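Local atomic coordinates of 1-deoxy-D-xylulose 5-phosphate reductoisomerase (Zymomonas mobilis, PDB entry 1R0K), a protein that catalyses the NADPH-dependent rearrangement and reduction of 1-deoxy-D-xylulose 5-phosphate to 2-C-methyl-D-erythritol 4-phosphate, a divalent-metal-requiring step of isoprenoid biosynthesis. Residues I102-L107 and N124-V129; G106-L111 and S363-V368. One frame throughout, in Å; residues are numbered along the deposited sequence.

The first segments of the two contacts overlap at Gly-106 and Leu-107, and the contact centres lie about 8 Å apart. Contact 1, in the NADPH-binding Rossmann domain, joins the loop after strand 96-99 to the turn and short helix (126-129) that follow strand 119-122; these strands are adjacent and parallel, with helix 107-115 between them in sequence. Contact 2 lies further from the centre of the chain, where the first turns of helix 107-115 meet the start of helix 365-385, the last helix, more than 250 residues later. The side chain of Leu-107 touches both partners, and Thr-110 of contact 2 packs on Ser-127 of contact 1. The C-terminal helix is thereby brought beside the segment that carries Asn-124 and Glu-126, both predicted to bind NADPH.

Contact 1: residues I102-L107 and N124-V129; sequences IGCAGL and NKESLV
In the Rossmann domain, the loop after strand 96-99 meets the turn into helix 126-129 through Gly-103 and two residues predicted to bind NADPH, Asn-124 and Glu-126. The amide of Asn-124 works at both ends. Its ND2 donates to Gly-103 O at 3.0 Å (150° at the hydrogen), the acceptor lying in the amide plane, and also to Ile-101 O. Gly-106 N reaches Gly-103 O from the opposite face of the carbonyl, closing the 3-10 turn. At the other end, Asn-124 OD1 takes a capping bond from Ser-127 N at 2.8 Å, approaching nearly in line with the C=O bond though bent at the hydrogen (143°), while Ser-127 OG donates to it from above the carbonyl plane at 2.6 Å. Four hydrogen bonds thus fix the rotation of this buried amide. Glu-126, bent at chi2 (68°), lays its carboxylate over the glycine, with CD 3.4 Å from Gly-103 CA. Gly-103 N donates weakly to Glu-126 OE1 at 3.0 Å. Water 1 donates to Glu-126 OE2 at 2.7 Å and weakly accepts from Gly-103 N. Past the 3-10 turn, the methyl CD2 of Leu-107 rests 3.5 Å from Ser-127 N.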
loop_
_atom_site.group_PDB
_atom_site.type_symbol
_atom_site.label_atom_id
_atom_site.label_comp_id
_atom_site.label_asym_id
_atom_site.label_seq_id
_atom_site.Cartn_x
_atom_site.Cartn_y
_atom_site.Cartn_z
ATOM N N ILE B 102 22.564 2.376 18.927
ATOM C CA ILE B 102 21.581 3.250 19.570
ATOM C C ILE B 102 22.192 4.376 20.403
ATOM O O ILE B 102 23.363 4.320 20.779
ATOM C CB ILE B 102 20.626 2.443 20.478
ATOM C CG1 ILE B 102 21.369 1.944 21.720
ATOM C CG2 ILE B 102 20.062 1.255 19.706
ATOM C CD1 ILE B 102 20.472 1.248 22.733
ATOM N N GLY B 103 21.386 5.402 20.667
ATOM C CA GLY B 103 21.829 6.528 21.469
ATOM C C GLY B 103 22.678 7.540 20.727
ATOM O O GLY B 103 22.971 7.370 19.543
ATOM N N CYS B 104 23.064 8.605 21.420
ATOM C CA CYS B 104 23.891 9.630 20.814
ATOM C C CYS B 104 25.239 9.031 20.454
ATOM O O CYS B 104 25.969 9.584 19.641
ATOM C CB CYS B 104 24.086 10.809 21.774
ATOM S SG CYS B 104 22.627 11.864 21.942
ATOM N N ALA B 105 25.559 7.890 21.057
ATOM C CA ALA B 105 26.828 7.218 20.795
ATOM C C ALA B 105 26.911 6.689 19.366
ATOM O O ALA B 105 27.976 6.286 18.905
ATOM C CB ALA B 105 27.029 6.081 21.786
ATOM N N GLY B 106 25.785 6.693 18.665
ATOM C CA GLY B 106 25.781 6.203 17.301
ATOM C C GLY B 106 25.764 7.311 16.267
ATOM O O GLY B 106 25.913 7.046 15.075
ATOM N N LEU B 107 25.596 8.553 16.717
ATOM C CA LEU B 107 25.539 9.697 15.806
ATOM C C LEU B 107 26.758 9.867 14.895
ATOM O O LEU B 107 26.618 10.015 13.676
ATOM C CB LEU B 107 25.315 10.992 16.598
ATOM C CG LEU B 107 23.956 11.166 17.288
ATOM C CD1 LEU B 107 23.938 12.487 18.042
ATOM C CD2 LEU B 107 22.832 11.130 16.255
ATOM N N ASN B 124 19.088 3.933 13.984
ATOM C CA ASN B 124 19.400 4.855 15.082
ATOM C C ASN B 124 18.387 6.003 15.090
ATOM O O ASN B 124 18.223 6.699 14.090
ATOM C CB ASN B 124 20.822 5.408 14.919
ATOM C CG ASN B 124 21.145 6.513 15.922
ATOM O OD1 ASN B 124 20.866 7.689 15.682
ATOM N ND2 ASN B 124 21.723 6.132 17.057
ATOM N N LYS B 125 17.721 6.203 16.224
ATOM C CA LYS B 125 16.700 7.244 16.343
ATOM C C LYS B 125 17.209 8.664 16.607
ATOM O O LYS B 125 16.628 9.634 16.118
ATOM C CB LYS B 125 15.698 6.856 17.434
ATOM C CG LYS B 125 14.992 5.531 17.180
ATOM C CD LYS B 125 14.075 5.165 18.341
ATOM C CE LYS B 125 13.312 3.881 18.064
ATOM N NZ LYS B 125 14.224 2.711 17.964
ATOM N N GLU B 126 18.278 8.795 17.385
ATOM C CA GLU B 126 18.818 10.117 17.693
ATOM C C GLU B 126 19.207 10.874 16.426
ATOM O O GLU B 126 19.121 12.105 16.373
ATOM C CB GLU B 126 20.040 10.004 18.611
ATOM C CG GLU B 126 19.738 9.637 20.065
ATOM C CD GLU B 126 19.212 8.222 20.230
ATOM O OE1 GLU B 126 19.487 7.369 19.356
ATOM O OE2 GLU B 126 18.539 7.958 21.252
ATOM N N SER B 127 19.630 10.133 15.408
ATOM C CA SER B 127 20.035 10.738 14.149
ATOM C C SER B 127 18.997 11.711 13.602
ATOM O O SER B 127 19.347 12.804 13.155
ATOM C CB SER B 127 20.320 9.654 13.108
ATOM O OG SER B 127 21.463 8.902 13.465
ATOM N N LEU B 128 17.723 11.332 13.638
ATOM C CA LEU B 128 16.682 12.212 13.114
ATOM C C LEU B 128 15.909 12.956 14.196
ATOM O O LEU B 128 15.373 14.036 13.960
ATOM C CB LEU B 128 15.722 11.419 12.226
ATOM C CG LEU B 128 16.416 10.750 11.037
ATOM C CD1 LEU B 128 15.382 10.048 10.169
ATOM C CD2 LEU B 128 17.178 11.792 10.232
ATOM N N VAL B 129 15.851 12.381 15.389
ATOM C CA VAL B 129 15.148 13.032 16.482
ATOM C C VAL B 129 15.950 14.224 16.987
ATOM O O VAL B 129 15.425 15.328 17.125
ATOM C CB VAL B 129 14.928 12.066 17.664
ATOM C CG1 VAL B 129 14.396 12.834 18.875
ATOM C CG2 VAL B 129 13.950 10.976 17.267
HETATM O O HOH W 1 18.428 5.360 21.859
#

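Contact 2: residues G106-L111 and S363-V368; sequences GLKATL and SSLEDV
Lys-108 NZ donates to Glu-366 OE2 in a salt bridge, the one polar bond across this contact, at its exposed border; the modelled 2.5 Å is short for such a pair, and its exact length is doubtful. The two side chains cross at about a right angle. Although the CB of Glu-366 points away from helix 107-115, the bend at chi2 (54°) swings its carboxylate back to the lysine. The other oxygen, OE1, receives a weak bond from Ser-364 OG at 3.3 Å. Ser-364 is also the N-cap of helix 365-385, its OG accepting weakly from Asp-367 N. Here the opening turns of helix 107-115 of the Rossmann domain pack against the start of the long C-terminal helix, with Leu-365 inserted between Leu-107, Lys-108 and Leu-111. The branches of Leu-365 divide the work. CD1 presses on Leu-111 CD2 at 3.4 Å, tighter than usual for two carbons, and touches Leu-107 O at 3.8 Å, while CD2 faces Leu-107 CB. Lys-108 lends its aliphatic length too, its CD lying 3.9 Å from Leu-365 CD1 as the two chains run past each other in opposite directions. Replacing Leu-365 by an alanine would probably open a gap between the two helices, taking from Leu-111 CD2 and Leu-107 CB an apolar neighbour on helix 365-385. Helix 132-142 adjoins both sides, Met-135 and Ala-138 touching Leu-111 and Leu-134 touching Val-368. One turn on from Leu-365, Val-368 CG1 meets Leu-107 CD1 at 4.0 Å.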
loop_
_atom_site.group_PDB
_atom_site.type_symbol
_atom_site.label_atom_id
_atom_site.label_comp_id
_atom_site.label_asym_id
_atom_site.label_seq_id
_atom_site.Cartn_x
_atom_site.Cartn_y
_atom_site.Cartn_z
ATOM N N GLY B 106 25.785 6.693 18.665
ATOM C CA GLY B 106 25.781 6.203 17.301
ATOM C C GLY B 106 25.764 7.311 16.267
ATOM O O GLY B 106 25.913 7.046 15.075
ATOM N N LEU B 107 25.596 8.553 16.717
ATOM C CA LEU B 107 25.539 9.697 15.806
ATOM C C LEU B 107 26.758 9.867 14.895
ATOM O O LEU B 107 26.618 10.015 13.676
ATOM C CB LEU B 107 25.315 10.992 16.598
ATOM C CG LEU B 107 23.956 11.166 17.288
ATOM C CD1 LEU B 107 23.938 12.487 18.042
ATOM C CD2 LEU B 107 22.832 11.130 16.255
ATOM N N LYS B 108 27.948 9.855 15.486
ATOM C CA LYS B 108 29.189 10.031 14.736
ATOM C C LYS B 108 29.395 9.028 13.608
ATOM O O LYS B 108 29.715 9.412 12.484
ATOM C CB LYS B 108 30.387 9.969 15.683
ATOM C CG LYS B 108 30.647 11.249 16.448
ATOM C CD LYS B 108 31.159 12.326 15.519
ATOM C CE LYS B 108 31.590 13.562 16.290
ATOM N NZ LYS B 108 32.163 14.592 15.377
ATOM N N ALA B 109 29.224 7.744 13.905
ATOM C CA ALA B 109 29.406 6.707 12.895
ATOM C C ALA B 109 28.309 6.793 11.842
ATOM O O ALA B 109 28.561 6.595 10.652
ATOM C CB ALA B 109 29.394 5.324 13.549
ATOM N N THR B 110 27.092 7.084 12.286
ATOM C CA THR B 110 25.956 7.190 11.376
ATOM C C THR B 110 26.197 8.318 10.379
ATOM O O THR B 110 26.031 8.140 9.173
ATOM C CB THR B 110 24.649 7.442 12.161
ATOM O OG1 THR B 110 24.395 6.326 13.024
ATOM C CG2 THR B 110 23.471 7.611 11.217
ATOM N N LEU B 111 26.605 9.478 10.880
ATOM C CA LEU B 111 26.870 10.607 10.000
ATOM C C LEU B 111 28.015 10.274 9.052
ATOM O O LEU B 111 27.959 10.595 7.865
ATOM C CB LEU B 111 27.223 11.852 10.808
ATOM C CG LEU B 111 27.583 13.082 9.968
ATOM C CD1 LEU B 111 26.524 13.316 8.906
ATOM C CD2 LEU B 111 27.716 14.297 10.876
ATOM N N SER B 363 24.493 23.269 14.595
ATOM C CA SER B 363 25.112 23.446 13.286
ATOM C C SER B 363 26.080 22.294 13.011
ATOM O O SER B 363 26.588 22.151 11.900
ATOM C CB SER B 363 25.861 24.780 13.214
ATOM O OG SER B 363 27.024 24.757 14.020
ATOM N N SER B 364 26.321 21.471 14.029
ATOM C CA SER B 364 27.218 20.321 13.916
ATOM C C SER B 364 26.836 19.307 14.987
ATOM O O SER B 364 26.079 19.629 15.904
ATOM C CB SER B 364 28.664 20.751 14.149
ATOM O OG SER B 364 28.870 21.081 15.514
ATOM N N LEU B 365 27.355 18.087 14.881
ATOM C CA LEU B 365 27.054 17.069 15.880
ATOM C C LEU B 365 27.576 17.527 17.240
ATOM O O LEU B 365 27.002 17.194 18.282
ATOM C CB LEU B 365 27.686 15.719 15.506
ATOM C CG LEU B 365 27.015 14.921 14.383
ATOM C CD1 LEU B 365 27.725 13.583 14.213
ATOM C CD2 LEU B 365 25.539 14.709 14.712
ATOM N N GLU B 366 28.663 18.295 17.233
ATOM C CA GLU B 366 29.227 18.789 18.481
ATOM C C GLU B 366 28.191 19.626 19.234
ATOM O O GLU B 366 28.103 19.550 20.461
ATOM C CB GLU B 366 30.489 19.613 18.208
ATOM C CG GLU B 366 31.664 18.786 17.690
ATOM C CD GLU B 366 31.316 17.954 16.459
ATOM O OE1 GLU B 366 30.944 18.533 15.410
ATOM O OE2 GLU B 366 31.414 16.709 16.544
ATOM N N ASP B 367 27.406 20.415 18.500
ATOM C CA ASP B 367 26.365 21.236 19.121
ATOM C C ASP B 367 25.262 20.335 19.686
ATOM O O ASP B 367 24.724 20.592 20.762
ATOM C CB ASP B 367 25.737 22.207 18.113
ATOM C CG ASP B 367 26.695 23.300 17.663
ATOM O OD1 ASP B 367 27.648 23.612 18.403
ATOM O OD2 ASP B 367 26.481 23.859 16.572
ATOM N N VAL B 368 24.923 19.284 18.946
ATOM C CA VAL B 368 23.887 18.358 19.388
ATOM C C VAL B 368 24.274 17.729 20.727
ATOM O O VAL B 368 23.477 17.711 21.664
ATOM C CB VAL B 368 23.653 17.250 18.341
ATOM C CG1 VAL B 368 22.636 16.230 18.862
ATOM C CG2 VAL B 368 23.155 17.873 17.038
#